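Peptidyl-prolyl cis-trans isomerase (Hirschia baltica, PDB 5EX2) probably catalyses the cis-trans isomerisation of peptide bonds preceding proline, as a periplasmic folding helper of the cyclophilin family. Local coordinates at residues E146-R160 / E177-M191. Sequence-based numbering, arbitrary orientation.
Sequences ESWMPHCAGVVSMAR and ESRFLDRKYSSWGRM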
# COMPACT_ATOMS: atom_id res chain seq x y z
N GLU A 146 8.05 -17.04 -5.55
CA GLU A 146 7.19 -16.47 -4.54
C GLU A 146 7.69 -15.09 -4.12
O GLU A 146 8.87 -14.90 -3.80
CB GLU A 146 7.11 -17.40 -3.34
CG GLU A 146 6.13 -16.97 -2.29
CD GLU A 146 5.92 -18.01 -1.24
OE1 GLU A 146 5.25 -19.02 -1.54
OE2 GLU A 146 6.39 -17.80 -0.11
N SER A 147 6.78 -14.12 -4.12
CA SER A 147 7.10 -12.77 -3.66
C SER A 147 5.95 -12.23 -2.83
O SER A 147 4.86 -12.77 -2.86
CB SER A 147 7.37 -11.84 -4.84
OG SER A 147 8.41 -12.37 -5.67
N TRP A 148 6.21 -11.18 -2.07
CA TRP A 148 5.16 -10.56 -1.26
C TRP A 148 5.49 -9.10 -1.02
O TRP A 148 6.62 -8.68 -1.22
CB TRP A 148 4.97 -11.33 0.05
CG TRP A 148 6.22 -11.54 0.87
CD1 TRP A 148 6.62 -10.81 1.96
CD2 TRP A 148 7.21 -12.58 0.70
NE1 TRP A 148 7.79 -11.32 2.46
CE2 TRP A 148 8.18 -12.38 1.70
CE3 TRP A 148 7.38 -13.63 -0.21
CZ2 TRP A 148 9.30 -13.21 1.82
CZ3 TRP A 148 8.50 -14.44 -0.10
CH2 TRP A 148 9.44 -14.22 0.91
N MET A 149 4.49 -8.32 -0.61
CA MET A 149 4.73 -6.95 -0.24
C MET A 149 4.84 -6.89 1.27
O MET A 149 3.83 -7.02 1.97
CB MET A 149 3.61 -6.04 -0.73
CG MET A 149 3.77 -4.61 -0.26
SD MET A 149 2.85 -3.43 -1.28
CE MET A 149 1.16 -3.90 -0.97
N PRO A 150 6.06 -6.71 1.77
CA PRO A 150 6.23 -6.74 3.23
C PRO A 150 5.57 -5.56 3.91
O PRO A 150 5.34 -4.54 3.28
CB PRO A 150 7.75 -6.67 3.40
CG PRO A 150 8.23 -5.97 2.19
CD PRO A 150 7.34 -6.48 1.09
N HIS A 151 5.26 -5.74 5.19
CA HIS A 151 4.50 -4.76 5.92
C HIS A 151 5.40 -3.65 6.47
O HIS A 151 5.57 -3.48 7.67
CB HIS A 151 3.70 -5.48 7.00
CG HIS A 151 2.57 -6.29 6.45
ND1 HIS A 151 2.74 -7.49 5.80
CD2 HIS A 151 1.24 -6.05 6.43
CE1 HIS A 151 1.56 -7.95 5.41
NE2 HIS A 151 0.63 -7.09 5.78
N CYS A 152 5.99 -2.89 5.55
CA CYS A 152 6.70 -1.68 5.88
C CYS A 152 5.70 -0.63 6.32
O CYS A 152 4.54 -0.71 5.96
CB CYS A 152 7.48 -1.12 4.67
SG CYS A 152 8.65 -2.18 3.90
N ALA A 153 6.16 0.39 7.05
CA ALA A 153 5.35 1.58 7.30
C ALA A 153 4.86 2.09 5.97
O ALA A 153 5.63 2.16 5.01
CB ALA A 153 6.15 2.62 8.03
N GLY A 154 3.57 2.43 5.90
CA GLY A 154 2.99 2.90 4.66
C GLY A 154 2.15 1.88 3.91
O GLY A 154 1.26 2.24 3.16
N VAL A 155 2.43 0.61 4.12
CA VAL A 155 1.67 -0.44 3.47
C VAL A 155 0.30 -0.51 4.10
O VAL A 155 0.10 -0.15 5.25
CB VAL A 155 2.47 -1.78 3.55
CG1 VAL A 155 1.62 -3.00 3.16
CG2 VAL A 155 3.68 -1.66 2.63
N VAL A 156 -0.65 -0.96 3.31
CA VAL A 156 -2.03 -1.15 3.73
C VAL A 156 -2.39 -2.61 3.52
O VAL A 156 -2.06 -3.19 2.48
CB VAL A 156 -2.97 -0.20 2.95
CG1 VAL A 156 -4.40 -0.33 3.41
CG2 VAL A 156 -2.52 1.25 3.10
N SER A 157 -3.05 -3.22 4.49
CA SER A 157 -3.26 -4.66 4.48
C SER A 157 -4.64 -5.01 5.03
O SER A 157 -5.38 -4.14 5.43
CB SER A 157 -2.15 -5.32 5.28
OG SER A 157 -2.20 -6.71 5.16
N MET A 158 -4.99 -6.28 4.95
CA MET A 158 -6.32 -6.73 5.29
C MET A 158 -6.36 -7.42 6.64
O MET A 158 -5.61 -8.35 6.88
CB MET A 158 -6.84 -7.68 4.22
CG MET A 158 -8.33 -7.61 4.06
SD MET A 158 -8.80 -6.09 3.22
CE MET A 158 -10.57 -6.11 3.49
N ALA A 159 -7.23 -6.97 7.52
CA ALA A 159 -7.41 -7.63 8.79
C ALA A 159 -8.06 -8.97 8.59
O ALA A 159 -8.79 -9.19 7.62
CB ALA A 159 -8.25 -6.79 9.72
N ARG A 160 -7.79 -9.89 9.50
CA ARG A 160 -8.42 -11.19 9.47
C ARG A 160 -8.33 -11.83 10.84
O ARG A 160 -7.55 -11.39 11.69
CB ARG A 160 -7.78 -12.09 8.42
CG ARG A 160 -6.33 -12.42 8.65
CD ARG A 160 -5.95 -13.53 7.72
NE ARG A 160 -4.60 -14.05 7.91
CZ ARG A 160 -4.30 -15.14 8.62
NH1 ARG A 160 -5.24 -15.82 9.26
NH2 ARG A 160 -3.04 -15.54 8.71
N GLU A 177 7.26 -0.66 10.58
CA GLU A 177 7.66 -1.94 10.02
C GLU A 177 7.23 -3.08 10.92
O GLU A 177 7.54 -3.10 12.11
CB GLU A 177 9.18 -1.97 9.82
CG GLU A 177 9.73 -3.35 9.39
CD GLU A 177 11.24 -3.38 9.28
OE1 GLU A 177 11.90 -2.46 9.80
OE2 GLU A 177 11.79 -4.33 8.66
N SER A 178 6.53 -4.04 10.33
CA SER A 178 5.97 -5.16 11.08
C SER A 178 6.12 -6.47 10.32
O SER A 178 5.15 -7.01 9.78
CB SER A 178 4.50 -4.90 11.38
OG SER A 178 4.35 -3.69 12.11
N ARG A 179 7.35 -6.99 10.27
CA ARG A 179 7.67 -8.07 9.35
C ARG A 179 7.08 -9.40 9.80
O ARG A 179 7.01 -10.33 9.00
CB ARG A 179 9.18 -8.20 9.16
CG ARG A 179 9.84 -6.91 8.71
CD ARG A 179 9.29 -6.37 7.38
NE ARG A 179 9.79 -7.14 6.25
CZ ARG A 179 11.00 -7.00 5.73
NH1 ARG A 179 11.84 -6.09 6.22
NH2 ARG A 179 11.38 -7.75 4.70
N PHE A 180 6.66 -9.47 11.06
CA PHE A 180 5.98 -10.66 11.57
C PHE A 180 4.62 -10.87 10.90
O PHE A 180 4.05 -11.95 11.00
CB PHE A 180 5.82 -10.57 13.09
CG PHE A 180 5.28 -9.26 13.56
CD1 PHE A 180 6.14 -8.21 13.86
CD2 PHE A 180 3.92 -9.06 13.67
CE1 PHE A 180 5.64 -6.99 14.27
CE2 PHE A 180 3.42 -7.85 14.09
CZ PHE A 180 4.29 -6.81 14.38
N LEU A 181 4.11 -9.86 10.19
CA LEU A 181 2.89 -10.02 9.40
C LEU A 181 3.12 -10.62 8.03
O LEU A 181 2.18 -11.10 7.39
CB LEU A 181 2.19 -8.69 9.21
CG LEU A 181 1.78 -7.94 10.46
CD1 LEU A 181 1.10 -6.65 10.04
CD2 LEU A 181 0.87 -8.77 11.35
N ASP A 182 4.37 -10.57 7.58
CA ASP A 182 4.67 -10.93 6.20
C ASP A 182 4.33 -12.40 5.92
O ASP A 182 4.59 -13.28 6.74
CB ASP A 182 6.15 -10.68 5.89
CG ASP A 182 6.54 -9.22 5.96
OD1 ASP A 182 5.67 -8.36 6.18
OD2 ASP A 182 7.75 -8.95 5.75
N ARG A 183 3.73 -12.61 4.75
CA ARG A 183 3.28 -13.91 4.27
C ARG A 183 2.12 -14.47 5.08
O ARG A 183 1.70 -15.60 4.85
CB ARG A 183 4.44 -14.91 4.25
CG ARG A 183 5.63 -14.42 3.44
CD ARG A 183 6.75 -15.45 3.36
NE ARG A 183 6.31 -16.63 2.63
CZ ARG A 183 5.98 -17.80 3.16
NH1 ARG A 183 6.03 -18.01 4.48
NH2 ARG A 183 5.59 -18.78 2.36
N LYS A 184 1.54 -13.63 5.95
CA LYS A 184 0.42 -14.05 6.79
C LYS A 184 -0.80 -13.15 6.65
O LYS A 184 -1.87 -13.51 7.10
CB LYS A 184 0.84 -14.10 8.25
CG LYS A 184 1.91 -15.14 8.52
CD LYS A 184 2.47 -15.04 9.93
CE LYS A 184 3.44 -16.18 10.19
NZ LYS A 184 4.11 -16.07 11.52
N TYR A 185 -0.64 -11.97 6.05
CA TYR A 185 -1.74 -11.04 5.86
C TYR A 185 -1.69 -10.52 4.44
O TYR A 185 -0.62 -10.42 3.84
CB TYR A 185 -1.68 -9.86 6.85
CG TYR A 185 -1.92 -10.31 8.25
CD1 TYR A 185 -0.94 -10.95 8.97
CD2 TYR A 185 -3.17 -10.15 8.85
CE1 TYR A 185 -1.16 -11.41 10.25
CE2 TYR A 185 -3.41 -10.60 10.15
CZ TYR A 185 -2.39 -11.24 10.83
OH TYR A 185 -2.63 -11.70 12.12
N SER A 186 -2.85 -10.19 3.90
CA SER A 186 -2.96 -9.77 2.51
C SER A 186 -2.71 -8.27 2.35
O SER A 186 -3.62 -7.47 2.45
CB SER A 186 -4.34 -10.13 1.96
OG SER A 186 -4.63 -11.50 2.13
N SER A 187 -1.47 -7.89 2.11
CA SER A 187 -1.17 -6.50 1.80
C SER A 187 -1.63 -6.19 0.38
O SER A 187 -1.50 -7.01 -0.52
CB SER A 187 0.32 -6.21 1.99
OG SER A 187 1.09 -7.19 1.33
N TRP A 188 -2.20 -5.01 0.20
CA TRP A 188 -2.87 -4.70 -1.07
C TRP A 188 -2.71 -3.28 -1.54
O TRP A 188 -3.14 -2.96 -2.64
CB TRP A 188 -4.36 -4.99 -0.97
CG TRP A 188 -5.12 -4.37 0.19
CD1 TRP A 188 -5.48 -4.98 1.37
CD2 TRP A 188 -5.68 -3.04 0.26
NE1 TRP A 188 -6.19 -4.12 2.16
CE2 TRP A 188 -6.32 -2.92 1.51
CE3 TRP A 188 -5.68 -1.94 -0.59
CZ2 TRP A 188 -6.98 -1.76 1.91
CZ3 TRP A 188 -6.33 -0.77 -0.18
CH2 TRP A 188 -6.96 -0.70 1.05
N GLY A 189 -2.08 -2.43 -0.75
CA GLY A 189 -1.90 -1.05 -1.16
C GLY A 189 -0.83 -0.35 -0.36
O GLY A 189 -0.20 -0.94 0.51
N ARG A 190 -0.63 0.92 -0.69
CA ARG A 190 0.38 1.72 -0.05
C ARG A 190 -0.08 3.17 0.06
O ARG A 190 -0.66 3.68 -0.88
CB ARG A 190 1.67 1.63 -0.85
CG ARG A 190 2.80 2.33 -0.22
CD ARG A 190 4.04 2.16 -1.03
NE ARG A 190 4.08 2.96 -2.25
CZ ARG A 190 4.44 4.23 -2.30
NH1 ARG A 190 4.72 4.89 -1.18
NH2 ARG A 190 4.53 4.85 -3.46
N MET A 191 0.21 3.81 1.18
CA MET A 191 -0.14 5.22 1.40
C MET A 191 0.87 6.11 0.71
O MET A 191 1.98 6.29 1.19
CB MET A 191 -0.19 5.53 2.90
CG MET A 191 -1.26 4.73 3.63
SD MET A 191 -1.38 5.09 5.38
CE MET A 191 -0.28 3.88 6.07
O HOH W 1 3.84 -9.33 3.47
O HOH W 2 2.11 -9.77 -0.18
O HOH W 3 -5.09 -10.72 5.59
O HOH W 4 -5.27 -12.88 12.61
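Val-156 and Gly-189 form a hydrogen-bonded antiparallel pair, with Val-156 N 2.8 Å from Gly-189 O. Trp-188 N donates to Val-156 O, and Gly-189 N reaches the same oxygen weakly. Trp-188 and Gly-189 thus both face Val-156, a classic beta bulge.

Among side-chain hydrogen bonds, Asp-182 OD1 accepts two from His-151: the backbone N on its syn side at 2.8 Å and ring ND1 on its anti side at 3.1 Å. Across the ring, NE2 bonds Ser-157 OG, which fixes the imidazole's rotation. Arg-160 NE and NH2 both grip Lys-184 O, in the guanidinium plane.

In the salt bridge, Arg-183 NE and NH2 meet Glu-146 OE2 side-on, NH2 at 2.8 Å. The arginine chain turns about its CG-CD bond (chi3 65°), and its CD lies 3.6 Å from the centroid of the Trp-148 six-membered ring, over the face. An alanine in place of Trp-148 would probably leave the Arg-183 methylenes without their platform and the guanidinium freer to swing from Glu-146.

CH-pi contacts put Val-156 CG1 over a face of the Trp-188 ring, toward its rim, and Leu-181 CB over a face of the His-151 imidazole.

Strands 155-158 and 187-191 are neighbours in the closed eight-stranded antiparallel barrel of the cyclophilin fold.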